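Local coordinates for protein lytic chitin monooxygenase (PDB 4A02) that oxidatively cleaves glycosidic bonds in crystalline alpha- and beta-chitin by a copper-dependent mechanism, working in synergy with a chitinase to depolymerize the polymer, at residues 9-14 / 26-31; 48-53 / 156-161; 59-64 / 104-109. All blocks are in the same frame, centred on the assembly; numbering follows the deposited sequence. Where two conformers were deposited one is given.

All three contacts involve the long, mostly irregular part of the chain between strands 2-6 and 69-71, at different depths of a beta-sandwich domain. Contact 1 closes within it; then contact 2 opens, joining residues 48-53 to strand 155-165, with contact 3 nested inside that large loop. Their centres lie about 10 Å (1 to 2), 13 Å (2 to 3) and 17 Å (1 to 3) apart. Side chains cross between them: Ser9 reaches Gln159, Ser49 reaches Asp59, and Arg10 packs on Ala48 while bonding weakly to Gln61. The loop segments are thus tied both to one another and to strand 155-165 of the copper enzyme.

Contact 1 of 3, residues 9-14 / 26-31; sequences SRAFFG and GRAQWE
Ala11 and Gly14 carry the 9-14 side of this meeting, with Ala28 and Gln29 facing them. At the start, Ser9 caps a single short helical turn: Ser9 OG accepts from Phe12 N at 2.9 Å in a nearly straight bond (164°), and the same hydroxyl bonds to Gln159 of strand 155-165, which ties the cap to the sheet. Arg10 leads away from residues 26-31 toward Asp162, its salt-bridge partner, and lies against Trp66 in a cation-pi contact. At Ala11 the two backbones come close, 5.3 Å between the CA atoms of Ala11 and Ala28. The methyl of Ala28 points at the helical turn, with its CB 3.7 Å from Ala11 CB and 4.0 Å from Ala11 CA. Here a short helical turn packs on a 3-10 turn, 27-29, both within the long excursion that follows the first strand of the sandwich; in lytic polysaccharide monooxygenases this region commonly contributes to the substrate-facing surface. Gly14 O then takes a CA-H...O contact from Gln29 CA, 3.3 Å with 148° at the hydrogen. Gln29 CG stands anti to its own nitrogen (chi1 -179°), which carries it past that oxygen, 3.5 Å from Gly14 O. From there the glutamine runs on extended, while Gln29 CB sits over one face of the Trp30 ring, offset toward its rim.

Contact 2 of 3, residues 48-53 / 156-161; sequences ASAGVS and AFYQAI
Ala50 rests its methyl on Tyr158, bringing a type I' turn (Ser49 to Val52) down on strand 155-165 of the beta-sandwich. The turn is closed by Val52 N to Ser49 O at 3.0 Å. Ser49 turns its side chain back on the turn (chi1 68°), so that Ser49 OG also accepts from Gly51 N, an ST turn within the same loop; it is also hydrogen-bonded to Asp59. As the type I' turn requires, Ala50 has a positive phi (54°), and its CB points at the strand. The tyrosine meets it with an oblique approach: Ala50 CB is 3.7 Å from Tyr158 CD1 and 4.0 Å from Tyr158 CG, touching the root of the ring rather than its phenol end. That ring is set by chi1 of -66°, with CG beside the backbone nitrogen and anti to the carbonyl carbon. Its hydroxyl lies well past the turn, where it bonds to Pro38 O and Thr41 N. One strand step of two residues further on, Ala160 CB meets Ala48 CB at 3.9 Å, a small methyl-to-methyl contact just ahead of the turn. Gln159, between them, points away from the loop; its OE1 hydrogen-bonds to Ser9 OG. Between the two contacts a water links the backbones: it donates to Ala48 O (2.7 Å) and Tyr158 O (2.9 Å) and accepts from Ala160 N.

Contact 3 of 3, residues 59-64 / 104-109; sequences DEQTAT and QPLDIK
Two loops of the sandwich domain, away from the copper site, meet where Gln61 lies against Gln104 and Leu106: one precedes strand 69-71, the other leads into strand 111-120. The glutamine side chain does nearly all of the touching. Gln61 CG is anti to its backbone nitrogen (chi1 -170°), and the chain then bends at chi2 (54°), so the aliphatic part passes the backbone carbonyl of the other loop while the amide turns toward the leucine. Gln61 CG comes to 3.1 Å from Gln104 O, a short approach for a methylene, and Gln61 CB follows at 3.5 Å from the same oxygen. At the far end, Gln61 OE1 sits by the fork of the leucine, 3.9 Å from Leu106 CD2 and 4.1 Å from Leu106 CD1; the two side chains cross at about a right angle. Beside them a water spans the loops, donating to Asp59 O at 2.8 Å and accepting from Leu106 N at 2.9 Å. Further along the second loop, Asp107 OD1 accepts from Lys109 N, 3.0 Å, in an Asx turn that shapes the chain as it enters the 3-10 turn. The buried amide finds its polar partners outside the two segments: Gln61 NE2 bonds to Pro102 O and Tyr141 OH, and Gln61 OE1 receives a weak bond from Arg10 NH2. The rotation of the amide is probably restricted, chiefly by the two bonds at NE2, and the leucine packs against an oxygen that also receives a weak bond from Arg10.

Contact 1 of 3, residues 9-14 / 26-31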
loop_
_atom_site.group_PDB
_atom_site.type_symbol
_atom_site.label_atom_id
_atom_site.label_comp_id
_atom_site.label_asym_id
_atom_site.label_seq_id
_atom_site.Cartn_x
_atom_site.Cartn_y
_atom_site.Cartn_z
ATOM N N SER A 9 -2.622 -6.157 0.874
ATOM C CA SER A 9 -1.641 -5.266 1.469
ATOM C C SER A 9 -1.084 -5.862 2.746
ATOM O O SER A 9 -1.568 -6.841 3.314
ATOM C CB SER A 9 -2.211 -3.902 1.744
ATOM O OG SER A 9 -3.040 -3.948 2.906
ATOM N N ARG A 10 -0.019 -5.221 3.238
ATOM C CA ARG A 10 0.642 -5.690 4.447
ATOM C C ARG A 10 -0.330 -5.641 5.626
ATOM O O ARG A 10 -0.444 -6.577 6.427
ATOM C CB ARG A 10 1.899 -4.871 4.655
ATOM C CG ARG A 10 2.763 -5.321 5.820
ATOM C CD ARG A 10 3.928 -4.387 6.037
ATOM N NE ARG A 10 4.892 -4.489 4.936
ATOM C CZ ARG A 10 5.966 -3.723 4.849
ATOM N NH1 ARG A 10 6.181 -2.781 5.736
ATOM N NH2 ARG A 10 6.809 -3.879 3.832
ATOM N N ALA A 11 -1.041 -4.508 5.728
ATOM C CA ALA A 11 -2.082 -4.342 6.746
ATOM C C ALA A 11 -3.209 -5.325 6.551
ATOM O O ALA A 11 -3.686 -5.960 7.517
ATOM C CB ALA A 11 -2.572 -2.894 6.702
ATOM N N PHE A 12 -3.702 -5.447 5.310
ATOM C CA PHE A 12 -4.788 -6.387 5.018
ATOM C C PHE A 12 -4.464 -7.781 5.491
ATOM O O PHE A 12 -5.251 -8.423 6.201
ATOM C CB PHE A 12 -5.040 -6.367 3.518
ATOM C CG PHE A 12 -5.989 -7.414 2.998
ATOM C CD1 PHE A 12 -7.376 -7.230 3.097
ATOM C CD2 PHE A 12 -5.529 -8.550 2.368
ATOM C CE1 PHE A 12 -8.242 -8.134 2.534
ATOM C CE2 PHE A 12 -6.419 -9.470 1.797
ATOM C CZ PHE A 12 -7.761 -9.238 1.890
ATOM N N PHE A 13 -3.277 -8.300 5.118
ATOM C CA PHE A 13 -2.899 -9.653 5.492
ATOM C C PHE A 13 -2.687 -9.809 6.994
ATOM O O PHE A 13 -2.711 -10.940 7.483
ATOM C CB PHE A 13 -1.691 -10.113 4.732
ATOM C CG PHE A 13 -1.959 -10.647 3.332
ATOM C CD1 PHE A 13 -3.015 -11.452 3.028
ATOM C CD2 PHE A 13 -1.098 -10.333 2.304
ATOM C CE1 PHE A 13 -3.215 -12.015 1.769
ATOM C CE2 PHE A 13 -1.300 -10.922 1.034
ATOM C CZ PHE A 13 -2.331 -11.731 0.805
ATOM N N GLY A 14 -2.464 -8.725 7.731
ATOM C CA GLY A 14 -2.377 -8.824 9.178
ATOM C C GLY A 14 -3.710 -8.778 9.896
ATOM O O GLY A 14 -3.706 -8.867 11.127
ATOM N N GLY A 26 0.538 -4.244 14.540
ATOM C CA GLY A 26 -0.025 -3.233 15.397
ATOM C C GLY A 26 -1.514 -3.106 15.191
ATOM O O GLY A 26 -2.236 -4.080 15.033
ATOM N N ARG A 27 -1.983 -1.847 15.200
ATOM C CA ARG A 27 -3.412 -1.570 15.071
ATOM C C ARG A 27 -4.017 -2.137 13.805
ATOM O O ARG A 27 -5.232 -2.321 13.770
ATOM C CB ARG A 27 -3.682 -0.071 15.084
ATOM C CG ARG A 27 -3.542 0.629 16.407
ATOM C CD ARG A 27 -3.629 2.138 16.246
ATOM N NE ARG A 27 -4.974 2.515 15.868
ATOM C CZ ARG A 27 -5.344 3.750 15.584
ATOM N NH1 ARG A 27 -4.495 4.735 15.639
ATOM N NH2 ARG A 27 -6.570 4.024 15.256
ATOM N N ALA A 28 -3.214 -2.386 12.763
ATOM C CA ALA A 28 -3.784 -2.903 11.520
ATOM C C ALA A 28 -4.400 -4.262 11.654
ATOM O O ALA A 28 -5.144 -4.690 10.777
ATOM C CB ALA A 28 -2.728 -2.901 10.420
ATOM N N GLN A 29 -4.115 -4.988 12.762
ATOM C CA GLN A 29 -4.768 -6.267 12.942
ATOM C C GLN A 29 -6.252 -6.095 13.094
ATOM O O GLN A 29 -7.031 -6.999 12.706
ATOM C CB GLN A 29 -4.137 -6.975 14.146
ATOM C CG GLN A 29 -4.711 -8.346 14.420
ATOM C CD GLN A 29 -4.001 -9.026 15.556
ATOM O OE1 GLN A 29 -2.770 -8.956 15.701
ATOM N NE2 GLN A 29 -4.719 -9.750 16.383
ATOM N N TRP A 30 -6.683 -4.964 13.643
ATOM C CA TRP A 30 -8.063 -4.655 13.898
ATOM C C TRP A 30 -8.615 -3.568 12.983
ATOM O O TRP A 30 -9.841 -3.533 12.788
ATOM C CB TRP A 30 -8.275 -4.261 15.393
ATOM C CG TRP A 30 -7.786 -5.375 16.288
ATOM C CD1 TRP A 30 -8.452 -6.491 16.695
ATOM C CD2 TRP A 30 -6.464 -5.501 16.862
ATOM N NE1 TRP A 30 -7.671 -7.294 17.472
ATOM C CE2 TRP A 30 -6.427 -6.697 17.587
ATOM C CE3 TRP A 30 -5.310 -4.717 16.820
ATOM C CZ2 TRP A 30 -5.290 -7.126 18.262
ATOM C CZ3 TRP A 30 -4.220 -5.137 17.489
ATOM C CH2 TRP A 30 -4.200 -6.314 18.221
ATOM N N GLU A 31 -7.758 -2.690 12.468
ATOM C CA GLU A 31 -8.245 -1.558 11.662
ATOM C C GLU A 31 -7.278 -1.309 10.506
ATOM O O GLU A 31 -6.637 -0.272 10.347
ATOM C CB GLU A 31 -8.422 -0.285 12.488
ATOM C CG GLU A 31 -8.550 -0.370 13.969
ATOM C CD GLU A 31 -8.113 0.762 14.825
ATOM O OE1 GLU A 31 -8.723 1.872 14.846
ATOM O OE2 GLU A 31 -7.179 0.667 15.688
#

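Contact 2 of 3, residues 48-53 / 156-161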
loop_
_atom_site.group_PDB
_atom_site.type_symbol
_atom_site.label_atom_id
_atom_site.label_comp_id
_atom_site.label_asym_id
_atom_site.label_seq_id
_atom_site.Cartn_x
_atom_site.Cartn_y
_atom_site.Cartn_z
ATOM N N ALA A 48 4.931 2.586 5.761
ATOM C CA ALA A 48 3.880 1.565 5.932
ATOM C C ALA A 48 2.857 1.962 6.988
ATOM O O ALA A 48 1.683 1.602 6.861
ATOM C CB ALA A 48 4.513 0.234 6.232
ATOM N N SER A 49 3.263 2.703 8.033
ATOM C CA SER A 49 2.340 3.139 9.045
ATOM C C SER A 49 1.757 4.555 8.790
ATOM O O SER A 49 0.877 4.961 9.529
ATOM C CB SER A 49 3.038 3.232 10.388
ATOM O OG SER A 49 3.988 4.264 10.452
ATOM N N ALA A 50 2.306 5.246 7.809
ATOM C CA ALA A 50 1.997 6.648 7.504
ATOM C C ALA A 50 2.168 7.544 8.717
ATOM O O ALA A 50 1.591 8.616 8.787
ATOM C CB ALA A 50 0.628 6.805 6.903
ATOM N N GLY A 51 2.998 7.161 9.662
ATOM C CA GLY A 51 3.203 7.895 10.891
ATOM C C GLY A 51 2.067 7.825 11.878
ATOM O O GLY A 51 2.118 8.571 12.865
ATOM N N VAL A 52 1.080 6.985 11.668
ATOM C CA VAL A 52 -0.098 6.934 12.518
ATOM C C VAL A 52 0.259 6.167 13.802
ATOM O O VAL A 52 0.802 5.057 13.764
ATOM C CB VAL A 52 -1.306 6.310 11.798
ATOM C CG1 VAL A 52 -2.533 6.296 12.711
ATOM C CG2 VAL A 52 -1.582 7.066 10.525
ATOM N N SER A 53 -0.136 6.736 14.948
ATOM C CA SER A 53 0.167 6.115 16.213
ATOM C C SER A 53 -0.460 4.743 16.301
ATOM O O SER A 53 -1.635 4.562 16.010
ATOM C CB SER A 53 -0.419 7.000 17.337
ATOM O OG SER A 53 0.196 8.240 17.392
ATOM N N ALA A 156 -4.961 11.139 2.922
ATOM C CA ALA A 156 -4.874 10.014 2.011
ATOM C C ALA A 156 -4.759 8.770 2.888
ATOM O O ALA A 156 -4.368 8.832 4.056
ATOM C CB ALA A 156 -3.669 10.132 1.109
ATOM N N PHE A 157 -5.061 7.640 2.272
ATOM C CA PHE A 157 -4.869 6.320 2.867
ATOM C C PHE A 157 -3.714 5.630 2.175
ATOM O O PHE A 157 -3.648 5.586 0.942
ATOM C CB PHE A 157 -6.162 5.479 2.782
ATOM C CG PHE A 157 -7.209 6.021 3.701
ATOM C CD1 PHE A 157 -7.949 7.153 3.348
ATOM C CD2 PHE A 157 -7.425 5.487 4.973
ATOM C CE1 PHE A 157 -8.832 7.729 4.231
ATOM C CE2 PHE A 157 -8.297 6.043 5.856
ATOM C CZ PHE A 157 -8.987 7.189 5.510
ATOM N N TYR A 158 -2.777 5.121 2.978
ATOM C CA TYR A 158 -1.484 4.652 2.505
ATOM C C TYR A 158 -1.351 3.168 2.737
ATOM O O TYR A 158 -1.550 2.684 3.849
ATOM C CB TYR A 158 -0.377 5.391 3.265
ATOM C CG TYR A 158 -0.292 6.891 2.982
ATOM C CD1 TYR A 158 -1.033 7.811 3.696
ATOM C CD2 TYR A 158 0.568 7.363 1.975
ATOM C CE1 TYR A 158 -0.930 9.170 3.414
ATOM C CE2 TYR A 158 0.691 8.702 1.718
ATOM C CZ TYR A 158 -0.065 9.614 2.447
ATOM O OH TYR A 158 0.095 10.952 2.132
ATOM N N GLN A 159 -1.012 2.444 1.665
ATOM C CA GLN A 159 -1.010 0.973 1.675
ATOM C C GLN A 159 0.277 0.428 1.068
ATOM O O GLN A 159 0.452 0.379 -0.145
ATOM C CB GLN A 159 -2.224 0.468 0.903
ATOM C CG GLN A 159 -3.527 0.754 1.621
ATOM C CD GLN A 159 -3.764 -0.237 2.747
ATOM O OE1 GLN A 159 -3.925 -1.429 2.472
ATOM N NE2 GLN A 159 -3.807 0.214 3.980
ATOM N N ALA A 160 1.169 -0.042 1.956
ATOM C CA ALA A 160 2.316 -0.832 1.529
ATOM C C ALA A 160 1.891 -2.263 1.237
ATOM O O ALA A 160 1.138 -2.861 2.015
ATOM C CB ALA A 160 3.373 -0.826 2.635
ATOM N N ILE A 161 2.395 -2.799 0.132
ATOM C CA ILE A 161 2.030 -4.136 -0.375
ATOM C C ILE A 161 3.308 -4.867 -0.716
ATOM O O ILE A 161 4.110 -4.391 -1.531
ATOM C CB ILE A 161 1.156 -3.979 -1.631
ATOM C CG1 ILE A 161 -0.108 -3.136 -1.396
ATOM C CG2 ILE A 161 0.800 -5.347 -2.214
ATOM C CD1 ILE A 161 -0.439 -2.259 -2.531
HETATM O O HOH W 1 0.338 0.685 4.688
#

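Contact 3 of 3, residues 59-64 / 104-109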
loop_
_atom_site.group_PDB
_atom_site.type_symbol
_atom_site.label_atom_id
_atom_site.label_comp_id
_atom_site.label_asym_id
_atom_site.label_seq_id
_atom_site.Cartn_x
_atom_site.Cartn_y
_atom_site.Cartn_z
ATOM N N ASP A 59 6.106 -0.678 10.110
ATOM C CA ASP A 59 7.317 -0.116 9.585
ATOM C C ASP A 59 8.508 -1.025 9.772
ATOM O O ASP A 59 9.594 -0.715 9.238
ATOM C CB ASP A 59 7.589 1.236 10.241
ATOM C CG ASP A 59 6.525 2.260 9.934
ATOM O OD1 ASP A 59 6.071 2.327 8.781
ATOM O OD2 ASP A 59 6.165 3.027 10.882
ATOM N N GLU A 60 8.365 -2.122 10.484
ATOM C CA GLU A 60 9.466 -3.066 10.589
ATOM C C GLU A 60 9.776 -3.586 9.184
ATOM O O GLU A 60 8.922 -3.656 8.315
ATOM C CB GLU A 60 9.080 -4.181 11.574
ATOM C CG GLU A 60 8.964 -3.590 12.977
ATOM C CD GLU A 60 8.501 -4.524 14.060
ATOM O OE1 GLU A 60 8.566 -5.757 13.863
ATOM O OE2 GLU A 60 8.111 -3.991 15.135
ATOM N N GLN A 61 11.050 -3.927 8.965
ATOM C CA GLN A 61 11.478 -4.277 7.612
ATOM C C GLN A 61 12.676 -5.219 7.681
ATOM O O GLN A 61 13.783 -4.820 8.051
ATOM C CB GLN A 61 11.816 -3.008 6.821
ATOM C CG GLN A 61 12.042 -3.241 5.341
ATOM C CD GLN A 61 10.894 -3.949 4.665
ATOM O OE1 GLN A 61 9.787 -3.401 4.591
ATOM N NE2 GLN A 61 11.122 -5.151 4.145
ATOM N N THR A 62 12.415 -6.478 7.356
ATOM C CA THR A 62 13.446 -7.482 7.148
ATOM C C THR A 62 13.050 -8.263 5.910
ATOM O O THR A 62 11.905 -8.220 5.464
ATOM C CB THR A 62 13.657 -8.459 8.333
ATOM O OG1 THR A 62 12.609 -9.409 8.259
ATOM C CG2 THR A 62 13.627 -7.765 9.670
ATOM N N ALA A 63 13.996 -9.055 5.395
ATOM C CA ALA A 63 13.688 -9.860 4.222
ATOM C C ALA A 63 12.660 -10.932 4.475
ATOM O O ALA A 63 12.044 -11.420 3.503
ATOM C CB ALA A 63 14.998 -10.531 3.734
ATOM N N THR A 64 12.433 -11.342 5.685
ATOM C CA THR A 64 11.525 -12.419 6.032
ATOM C C THR A 64 10.311 -11.960 6.855
ATOM O O THR A 64 9.471 -12.801 7.194
ATOM C CB THR A 64 12.236 -13.549 6.758
ATOM O OG1 THR A 64 12.813 -13.072 7.940
ATOM C CG2 THR A 64 13.326 -14.124 5.835
ATOM N N GLN A 104 16.249 -2.635 5.746
ATOM C CA GLN A 104 16.380 -1.294 6.218
ATOM C C GLN A 104 15.028 -0.574 6.095
ATOM O O GLN A 104 14.196 -0.950 5.261
ATOM C CB GLN A 104 17.417 -0.504 5.419
ATOM C CG GLN A 104 18.823 -0.979 5.638
ATOM C CD GLN A 104 19.858 -0.242 4.851
ATOM O OE1 GLN A 104 19.579 0.447 3.833
ATOM N NE2 GLN A 104 21.096 -0.309 5.262
ATOM N N PRO A 105 14.825 0.486 6.864
ATOM C CA PRO A 105 13.551 1.200 6.806
ATOM C C PRO A 105 13.259 1.712 5.385
ATOM O O PRO A 105 14.139 2.138 4.631
ATOM C CB PRO A 105 13.778 2.351 7.810
ATOM C CG PRO A 105 14.787 1.826 8.762
ATOM C CD PRO A 105 15.756 1.041 7.904
ATOM N N LEU A 106 11.971 1.728 5.038
ATOM C CA LEU A 106 11.528 2.182 3.745
ATOM C C LEU A 106 11.718 3.681 3.579
ATOM O O LEU A 106 11.371 4.472 4.419
ATOM C CB LEU A 106 10.065 1.836 3.507
ATOM C CG LEU A 106 9.726 0.360 3.442
ATOM C CD1 LEU A 106 8.209 0.166 3.369
ATOM C CD2 LEU A 106 10.395 -0.357 2.277
ATOM N N ASP A 107 12.213 4.077 2.398
ATOM C CA ASP A 107 12.468 5.453 2.045
ATOM C C ASP A 107 11.923 5.668 0.640
ATOM O O ASP A 107 12.266 4.919 -0.260
ATOM C CB ASP A 107 13.966 5.733 2.129
ATOM C CG ASP A 107 14.367 7.165 1.867
ATOM O OD1 ASP A 107 13.666 7.898 1.145
ATOM O OD2 ASP A 107 15.466 7.538 2.407
ATOM N N ILE A 108 11.045 6.658 0.454
ATOM C CA ILE A 108 10.415 6.873 -0.842
ATOM C C ILE A 108 11.432 7.167 -1.938
ATOM O O ILE A 108 11.116 6.936 -3.112
ATOM C CB ILE A 108 9.310 7.944 -0.760
ATOM C CG1 ILE A 108 8.274 7.845 -1.878
ATOM C CG2 ILE A 108 9.918 9.353 -0.659
ATOM C CD1 ILE A 108 7.443 6.610 -1.864
ATOM N N LYS A 109 12.616 7.636 -1.603
ATOM C CA LYS A 109 13.618 7.885 -2.643
ATOM C C LYS A 109 14.000 6.603 -3.353
ATOM O O LYS A 109 14.542 6.647 -4.459
ATOM C CB LYS A 109 14.889 8.507 -2.035
ATOM C CG LYS A 109 15.847 7.534 -1.292
ATOM C CD LYS A 109 17.041 8.234 -0.621
ATOM C CE LYS A 109 17.898 7.388 0.281
ATOM N NZ LYS A 109 19.125 7.880 0.874
HETATM O O HOH W 2 9.973 0.740 6.910
#